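Local coordinates for protein trehalose-6-phosphate phosphatase (Cryptococcus neoformans, PDB 5DX9) that belongs to the trehalose-phosphatase family of the HAD clan and binds a magnesium ion, at residues N189-N201 against P237-A249. Sequence-based numbering, arbitrary orientation.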
loop_
_atom_site.group_PDB
_atom_site.type_symbol
_atom_site.label_atom_id
_atom_site.label_comp_id
_atom_site.label_asym_id
_atom_site.label_seq_id
_atom_site.Cartn_x
_atom_site.Cartn_y
_atom_site.Cartn_z
ATOM N N ASN A 189 1.248 -5.081 7.535
ATOM C CA ASN A 189 0.381 -4.853 6.389
ATOM C C ASN A 189 0.434 -3.393 5.976
ATOM O O ASN A 189 0.989 -2.553 6.688
ATOM C CB ASN A 189 -1.064 -5.279 6.683
ATOM C CG ASN A 189 -1.655 -4.572 7.890
ATOM O OD1 ASN A 189 -2.010 -3.395 7.823
ATOM N ND2 ASN A 189 -1.785 -5.297 8.996
ATOM N N LYS A 190 -0.134 -3.092 4.816
ATOM C CA LYS A 190 -0.115 -1.734 4.297
ATOM C C LYS A 190 -0.877 -0.774 5.205
ATOM O O LYS A 190 -0.617 0.429 5.205
ATOM C CB LYS A 190 -0.704 -1.701 2.891
ATOM C CG LYS A 190 0.078 -2.505 1.869
ATOM C CD LYS A 190 -0.727 -2.625 0.595
ATOM C CE LYS A 190 0.057 -3.312 -0.503
ATOM N NZ LYS A 190 -0.798 -3.646 -1.681
ATOM N N GLY A 191 -1.815 -1.314 5.976
ATOM C CA GLY A 191 -2.612 -0.514 6.887
ATOM C C GLY A 191 -1.795 0.066 8.028
ATOM O O GLY A 191 -1.987 1.218 8.417
ATOM N N GLU A 192 -0.882 -0.735 8.568
ATOM C CA GLU A 192 -0.054 -0.290 9.683
ATOM C C GLU A 192 0.890 0.823 9.251
ATOM O O GLU A 192 1.233 1.697 10.043
ATOM C CB GLU A 192 0.740 -1.460 10.268
ATOM C CG GLU A 192 -0.106 -2.432 11.068
ATOM C CD GLU A 192 -0.773 -1.767 12.253
ATOM O OE1 GLU A 192 -0.278 -0.709 12.699
ATOM O OE2 GLU A 192 -1.796 -2.297 12.736
ATOM N N ILE A 193 1.310 0.783 7.992
ATOM C CA ILE A 193 2.182 1.815 7.449
ATOM C C ILE A 193 1.444 3.147 7.380
ATOM O O ILE A 193 1.979 4.188 7.759
ATOM C CB ILE A 193 2.695 1.446 6.051
ATOM C CG1 ILE A 193 3.514 0.152 6.110
ATOM C CG2 ILE A 193 3.511 2.585 5.465
ATOM C CD1 ILE A 193 4.652 0.187 7.110
ATOM N N VAL A 194 0.209 3.096 6.891
ATOM C CA VAL A 194 -0.637 4.278 6.807
ATOM C C VAL A 194 -0.811 4.915 8.180
ATOM O O VAL A 194 -0.797 6.137 8.314
ATOM C CB VAL A 194 -2.021 3.939 6.228
ATOM C CG1 VAL A 194 -2.947 5.145 6.314
ATOM C CG2 VAL A 194 -1.891 3.437 4.791
ATOM N N ARG A 195 -0.967 4.074 9.196
ATOM C CA ARG A 195 -1.178 4.552 10.556
ATOM C C ARG A 195 0.097 5.161 11.124
ATOM O O ARG A 195 0.055 6.195 11.791
ATOM C CB ARG A 195 -1.674 3.415 11.447
ATOM C CG ARG A 195 -2.961 2.792 10.940
ATOM C CD ARG A 195 -3.940 2.551 12.065
ATOM N NE ARG A 195 -3.649 1.323 12.795
ATOM C CZ ARG A 195 -4.082 0.122 12.425
ATOM N NH1 ARG A 195 -4.816 -0.010 11.327
ATOM N NH2 ARG A 195 -3.776 -0.948 13.149
ATOM N N ARG A 196 1.226 4.513 10.860
ATOM C CA ARG A 196 2.525 5.078 11.200
ATOM C C ARG A 196 2.671 6.472 10.598
ATOM O O ARG A 196 3.096 7.409 11.272
ATOM C CB ARG A 196 3.654 4.175 10.708
ATOM C CG ARG A 196 5.028 4.828 10.752
ATOM C CD ARG A 196 5.978 4.161 9.775
ATOM N NE ARG A 196 7.265 4.846 9.711
ATOM C CZ ARG A 196 8.343 4.464 10.383
ATOM N NH1 ARG A 196 8.292 3.393 11.165
ATOM N NH2 ARG A 196 9.474 5.147 10.269
ATOM N N LEU A 197 2.304 6.599 9.326
ATOM C CA LEU A 197 2.406 7.875 8.628
ATOM C C LEU A 197 1.467 8.929 9.213
ATOM O O LEU A 197 1.826 10.103 9.295
ATOM C CB LEU A 197 2.119 7.695 7.137
ATOM C CG LEU A 197 3.101 6.795 6.388
ATOM C CD1 LEU A 197 2.974 7.001 4.890
ATOM C CD2 LEU A 197 4.519 7.058 6.856
HETATM N N MSE A 198 0.265 8.520 9.607
HETATM C CA MSE A 198 -0.667 9.453 10.235
HETATM C C MSE A 198 -0.143 9.916 11.594
HETATM O O MSE A 198 -0.244 11.095 11.932
HETATM C CB MSE A 198 -2.057 8.823 10.383
HETATM C CG MSE A 198 -2.883 8.848 9.100
HETATM SE SE MSE A 198 -4.681 8.087 9.278
HETATM C CE MSE A 198 -4.209 6.283 9.859
ATOM N N TYR A 199 0.424 8.991 12.362
ATOM C CA TYR A 199 0.992 9.337 13.659
ATOM C C TYR A 199 2.149 10.315 13.499
ATOM O O TYR A 199 2.313 11.231 14.302
ATOM C CB TYR A 199 1.462 8.087 14.406
ATOM C CG TYR A 199 2.080 8.394 15.752
ATOM C CD1 TYR A 199 1.295 8.484 16.892
ATOM C CD2 TYR A 199 3.447 8.609 15.880
ATOM C CE1 TYR A 199 1.850 8.773 18.123
ATOM C CE2 TYR A 199 4.012 8.899 17.109
ATOM C CZ TYR A 199 3.209 8.980 18.226
ATOM O OH TYR A 199 3.761 9.266 19.454
ATOM N N GLU A 200 2.946 10.118 12.453
ATOM C CA GLU A 200 4.087 10.984 12.183
ATOM C C GLU A 200 3.659 12.386 11.772
ATOM O O GLU A 200 4.377 13.354 12.015
ATOM C CB GLU A 200 4.966 10.393 11.083
ATOM C CG GLU A 200 5.738 9.147 11.463
ATOM C CD GLU A 200 6.606 8.654 10.319
ATOM O OE1 GLU A 200 7.087 7.503 10.383
ATOM O OE2 GLU A 200 6.803 9.424 9.352
ATOM N N ASN A 201 2.495 12.490 11.138
ATOM C CA ASN A 201 2.057 13.755 10.559
ATOM C C ASN A 201 0.669 14.166 11.023
ATOM O O ASN A 201 -0.284 14.152 10.243
ATOM C CB ASN A 201 2.088 13.668 9.037
ATOM C CG ASN A 201 3.451 13.282 8.508
ATOM O OD1 ASN A 201 3.782 12.099 8.418
ATOM N ND2 ASN A 201 4.256 14.280 8.161
ATOM N N PRO A 237 -11.834 15.988 20.008
ATOM C CA PRO A 237 -10.479 15.709 19.524
ATOM C C PRO A 237 -10.337 14.261 19.073
ATOM O O PRO A 237 -10.763 13.353 19.789
ATOM C CB PRO A 237 -9.595 15.983 20.751
ATOM C CG PRO A 237 -10.492 16.655 21.764
ATOM C CD PRO A 237 -11.868 16.163 21.468
ATOM N N VAL A 238 -9.755 14.045 17.898
ATOM C CA VAL A 238 -9.430 12.693 17.464
ATOM C C VAL A 238 -8.011 12.354 17.901
ATOM O O VAL A 238 -7.037 12.839 17.328
ATOM C CB VAL A 238 -9.569 12.523 15.941
ATOM C CG1 VAL A 238 -8.871 13.658 15.212
ATOM C CG2 VAL A 238 -9.020 11.170 15.505
ATOM N N VAL A 239 -7.905 11.529 18.936
ATOM C CA VAL A 239 -6.615 11.176 19.509
ATOM C C VAL A 239 -6.131 9.830 18.984
ATOM O O VAL A 239 -6.924 8.906 18.794
ATOM C CB VAL A 239 -6.681 11.131 21.047
ATOM C CG1 VAL A 239 -5.367 10.631 21.626
ATOM C CG2 VAL A 239 -7.033 12.503 21.599
HETATM N N MSE A 240 -4.828 9.721 18.754
HETATM C CA MSE A 240 -4.253 8.484 18.246
HETATM C C MSE A 240 -3.055 8.024 19.070
HETATM O O MSE A 240 -2.087 8.766 19.242
HETATM C CB MSE A 240 -3.839 8.654 16.788
HETATM C CG MSE A 240 -3.319 7.385 16.159
HETATM SE SE MSE A 240 -2.576 7.671 14.388
HETATM C CE MSE A 240 -2.045 5.825 14.033
ATOM N N LYS A 241 -3.128 6.798 19.582
ATOM C CA LYS A 241 -1.997 6.191 20.274
ATOM C C LYS A 241 -0.900 5.838 19.275
ATOM O O LYS A 241 -1.171 5.678 18.085
ATOM C CB LYS A 241 -2.419 4.930 21.035
ATOM C CG LYS A 241 -3.550 5.116 22.038
ATOM C CD LYS A 241 -3.681 3.882 22.927
ATOM C CE LYS A 241 -4.964 3.888 23.748
ATOM N NZ LYS A 241 -6.111 3.305 22.993
ATOM N N PRO A 242 0.346 5.722 19.756
ATOM C CA PRO A 242 1.447 5.252 18.906
ATOM C C PRO A 242 1.178 3.841 18.381
ATOM O O PRO A 242 1.023 2.914 19.175
ATOM C CB PRO A 242 2.655 5.275 19.849
ATOM C CG PRO A 242 2.293 6.273 20.904
ATOM C CD PRO A 242 0.811 6.137 21.090
ATOM N N PRO A 243 1.119 3.686 17.051
ATOM C CA PRO A 243 0.784 2.411 16.408
ATOM C C PRO A 243 1.949 1.427 16.376
ATOM O O PRO A 243 3.096 1.815 16.594
ATOM C CB PRO A 243 0.393 2.835 14.993
ATOM C CG PRO A 243 1.232 4.034 14.738
ATOM C CD PRO A 243 1.352 4.753 16.061
ATOM N N VAL A 244 1.642 0.166 16.091
ATOM C CA VAL A 244 2.633 -0.904 16.092
ATOM C C VAL A 244 3.763 -0.648 15.102
ATOM O O VAL A 244 4.921 -0.952 15.382
ATOM C CB VAL A 244 1.975 -2.261 15.766
ATOM C CG1 VAL A 244 3.017 -3.368 15.707
ATOM C CG2 VAL A 244 0.907 -2.587 16.798
ATOM N N ALA A 245 3.425 -0.080 13.948
ATOM C CA ALA A 245 4.417 0.203 12.917
ATOM C C ALA A 245 5.380 1.305 13.354
ATOM O O ALA A 245 6.341 1.613 12.653
ATOM C CB ALA A 245 3.735 0.583 11.617
ATOM N N VAL A 246 5.110 1.894 14.513
ATOM C CA VAL A 246 5.982 2.913 15.078
ATOM C C VAL A 246 6.770 2.371 16.267
ATOM O O VAL A 246 7.974 2.594 16.383
ATOM C CB VAL A 246 5.183 4.150 15.535
ATOM C CG1 VAL A 246 6.035 5.029 16.438
ATOM C CG2 VAL A 246 4.663 4.927 14.333
ATOM N N THR A 247 6.079 1.650 17.142
ATOM C CA THR A 247 6.651 1.213 18.409
ATOM C C THR A 247 7.569 0.003 18.269
ATOM O O THR A 247 8.552 -0.124 19.001
ATOM C CB THR A 247 5.544 0.872 19.420
ATOM O OG1 THR A 247 4.684 -0.137 18.871
ATOM C CG2 THR A 247 4.725 2.111 19.737
ATOM N N SER A 248 7.244 -0.883 17.335
ATOM C CA SER A 248 8.004 -2.113 17.152
ATOM C C SER A 248 9.438 -1.837 16.707
ATOM O O SER A 248 10.338 -2.632 16.971
ATOM C CB SER A 248 7.308 -3.025 16.140
ATOM O OG SER A 248 7.117 -2.364 14.904
ATOM N N ALA A 249 9.644 -0.706 16.038
ATOM C CA ALA A 249 10.968 -0.329 15.546
ATOM C C ALA A 249 11.825 0.280 16.653
ATOM O O ALA A 249 13.055 0.289 16.570
ATOM C CB ALA A 249 10.842 0.643 14.379
HETATM O O HOH W 1 -1.178 -0.317 15.431
#
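Y199 lies against P242 and P243, which run past the C-terminal half of helix 190-200. With its CG anti to the backbone N (chi1 179°), the tyrosine turns its ring outward from the helix. Its CE1 comes within 3.6 Å of P242 CA, its CB meets P243 CD, and its OH continues along P242 CG to a hydrogen bond with P259 O. Beside it the selenomethionine M240, extended from the end of strand 238-240, slides its selenium under the helix to 4.1 Å from Y199 CB and brings CE to R195 CB at 3.6 Å. Helix 190-200 precedes strand 206-211 of the main sheet; strand 238-240 pairs with 261-263.

The packing is tight again one turn earlier, where A245 enters end-on: its CB sits 3.2 Å from E192 O and 3.7 Å from R196 CB. V246 CG2 crosses the R196 chain at CG. That chain stays extended to the guanidinium, whose NH1 donates to A245 O at 3.0 Å, the acceptor lying in the guanidinium plane; the bond is bent (141° at the hydrogen). NE pairs with E200 OE1 and NH2 with Q95 OE1; with A245 O on NH1, these three partners probably hold the guanidinium in one rotation.

The side of E192 and the exposed V244 is looser: a water spans the separation, 2.9 Å from both E192 OE1 and V244 N. The bound 6-O-phosphono-alpha-D-glucopyranose, salt-bridged by K190 NZ at the helix start, lies about 11 Å from the I193 side chain. Apolar fit probably seats 237-249 on the helix, the R196 bond and the water adding polar ties.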